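Local structure of putative oxidoreductase (Salmonella enterica subsp. enterica serovar Typhimurium, 3NX4) at residues A66-A71 / G80-L85. The protein binds NADP and probably acts as an NADPH-dependent acryloyl-CoA reductase of the medium-chain dehydrogenase/reductase family. Residues are numbered along the deposited sequence; the frame is centred on the assembly and turned at random.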
loop_
_atom_site.group_PDB
_atom_site.type_symbol
_atom_site.label_atom_id
_atom_site.label_comp_id
_atom_site.label_asym_id
_atom_site.label_seq_id
_atom_site.Cartn_x
_atom_site.Cartn_y
_atom_site.Cartn_z
ATOM N N ALA A 66 -13.078 -3.695 -29.437
ATOM C CA ALA A 66 -14.318 -2.943 -29.528
ATOM C C ALA A 66 -14.993 -3.301 -30.848
ATOM O O ALA A 66 -14.333 -3.404 -31.881
ATOM C CB ALA A 66 -14.049 -1.461 -29.457
ATOM N N GLY A 67 -16.305 -3.486 -30.819
ATOM C CA GLY A 67 -17.013 -3.833 -32.035
ATOM C C GLY A 67 -18.507 -3.810 -31.844
ATOM O O GLY A 67 -19.014 -3.237 -30.876
ATOM N N THR A 68 -19.207 -4.450 -32.773
ATOM C CA THR A 68 -20.657 -4.460 -32.786
ATOM C C THR A 68 -21.159 -5.879 -32.580
ATOM O O THR A 68 -20.667 -6.818 -33.205
ATOM C CB THR A 68 -21.184 -3.949 -34.152
ATOM O OG1 THR A 68 -20.617 -2.664 -34.426
ATOM C CG2 THR A 68 -22.696 -3.831 -34.141
ATOM N N VAL A 69 -22.153 -6.031 -31.713
ATOM C CA VAL A 69 -22.754 -7.333 -31.464
ATOM C C VAL A 69 -23.422 -7.858 -32.733
ATOM O O VAL A 69 -24.269 -7.186 -33.325
ATOM C CB VAL A 69 -23.782 -7.255 -30.317
ATOM C CG1 VAL A 69 -24.531 -8.586 -30.157
ATOM C CG2 VAL A 69 -23.087 -6.841 -29.012
ATOM N N HIS A 70 -23.024 -9.048 -33.166
ATOM C CA HIS A 70 -23.703 -9.700 -34.287
ATOM C C HIS A 70 -24.918 -10.465 -33.772
ATOM O O HIS A 70 -26.010 -10.379 -34.335
ATOM C CB HIS A 70 -22.778 -10.674 -35.006
ATOM C CG HIS A 70 -23.471 -11.491 -36.055
ATOM N ND1 HIS A 70 -24.002 -10.936 -37.199
ATOM C CD2 HIS A 70 -23.730 -12.818 -36.127
ATOM C CE1 HIS A 70 -24.551 -11.886 -37.936
ATOM N NE2 HIS A 70 -24.404 -13.038 -37.305
ATOM N N ALA A 71 -24.715 -11.221 -32.696
ATOM C CA ALA A 71 -25.793 -11.987 -32.079
ATOM C C ALA A 71 -25.546 -12.131 -30.586
ATOM O O ALA A 71 -24.403 -12.118 -30.138
ATOM C CB ALA A 71 -25.913 -13.354 -32.728
ATOM N N GLY A 80 -26.481 -5.374 -33.157
ATOM C CA GLY A 80 -26.303 -3.987 -33.552
ATOM C C GLY A 80 -25.706 -3.093 -32.472
ATOM O O GLY A 80 -25.315 -1.959 -32.739
ATOM N N GLN A 81 -25.627 -3.605 -31.249
ATOM C CA GLN A 81 -25.137 -2.817 -30.121
ATOM C C GLN A 81 -23.617 -2.629 -30.174
ATOM O O GLN A 81 -22.890 -3.580 -30.454
ATOM C CB GLN A 81 -25.535 -3.499 -28.806
ATOM C CG GLN A 81 -25.288 -2.656 -27.583
ATOM C CD GLN A 81 -25.787 -3.303 -26.301
ATOM O OE1 GLN A 81 -26.568 -4.251 -26.330
ATOM N NE2 GLN A 81 -25.338 -2.782 -25.166
ATOM N N GLU A 82 -23.147 -1.407 -29.910
ATOM C CA GLU A 82 -21.714 -1.133 -29.778
ATOM C C GLU A 82 -21.201 -1.511 -28.385
ATOM O O GLU A 82 -21.773 -1.093 -27.373
ATOM C CB GLU A 82 -21.414 0.351 -30.044
ATOM C CG GLU A 82 -21.758 0.837 -31.458
ATOM C CD GLU A 82 -20.844 0.258 -32.526
ATOM O OE1 GLU A 82 -19.603 0.324 -32.366
ATOM O OE2 GLU A 82 -21.370 -0.265 -33.532
ATOM N N VAL A 83 -20.118 -2.287 -28.334
ATOM C CA VAL A 83 -19.553 -2.746 -27.061
ATOM C C VAL A 83 -18.028 -2.705 -27.046
ATOM O O VAL A 83 -17.380 -2.607 -28.090
ATOM C CB VAL A 83 -19.969 -4.201 -26.749
ATOM C CG1 VAL A 83 -21.485 -4.307 -26.599
ATOM C CG2 VAL A 83 -19.457 -5.137 -27.846
ATOM N N LEU A 84 -17.452 -2.778 -25.850
ATOM C CA LEU A 84 -16.008 -2.900 -25.732
ATOM C C LEU A 84 -15.686 -3.970 -24.705
ATOM O O LEU A 84 -16.535 -4.355 -23.913
ATOM C CB LEU A 84 -15.367 -1.555 -25.351
ATOM C CG LEU A 84 -15.652 -0.951 -23.970
ATOM C CD1 LEU A 84 -14.872 -1.678 -22.873
ATOM C CD2 LEU A 84 -15.264 0.531 -23.980
ATOM N N LEU A 85 -14.458 -4.462 -24.729
ATOM C CA LEU A 85 -14.018 -5.407 -23.718
ATOM C C LEU A 85 -12.541 -5.193 -23.428
ATOM O O LEU A 85 -11.738 -5.017 -24.342
ATOM C CB LEU A 85 -14.267 -6.853 -24.168
ATOM C CG LEU A 85 -13.784 -7.995 -23.263
ATOM C CD1 LEU A 85 -14.659 -9.258 -23.446
ATOM C CD2 LEU A 85 -12.314 -8.319 -23.503
#
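Gly67 and Val83 form the hydrogen-bonded pair that is the central of three bridge pairs in the antiparallel beta hairpin of strands 64-72 and 82-86, in the GroES-like domain of this medium-chain reductase. Val83 N bonds to Gly67 O at 2.9 Å, and Gly67 N returns a bond to Val83 O at 3.1 Å. The backbone of Gly67 is close to fully extended, a conformation that glycine, having no side chain, adopts easily. Val83 CG2 approaches Gly67 O to 3.6 Å. Towards the loop the bonding continues through Val69, whose N binds Gln81 O and whose carbonyl oxygen receives Gly80 N at 2.9 Å. Gly80 suits this bend because its positive phi (96°) would press a CB against the preceding carbonyl.

Thr68 and Glu82, a non-hydrogen-bonded pair, place their side chains on the same face as Ala66 and Leu84. With chi1 at -54°, Thr68 OG1 lies beside its own backbone N and donates to Glu82 OE2 at 2.7 Å, reaching the oxygen from above the carboxylate plane; the acid chain folds back at chi2 to meet it. The threonine methyl CG2 instead rests against Gly80 O. Val83 lies on the opposite face, and Val69, whose side chain points toward strand 82-86, crosses it at about a right angle, CG2 to CG1 at 3.8 Å, an apolar patch suited to a buried layer.

Strand 30-39 pairs with the other edge of 64-72, and its Val30 and Val32 extend the valine patch, joined by Phe77 of the loop. Across the face of Ala66 and Leu84, helix 118-140 packs on Ala66 through Met122 and on Leu84 through Ala121, while strand 110-111 continues the sheet beyond 82-86.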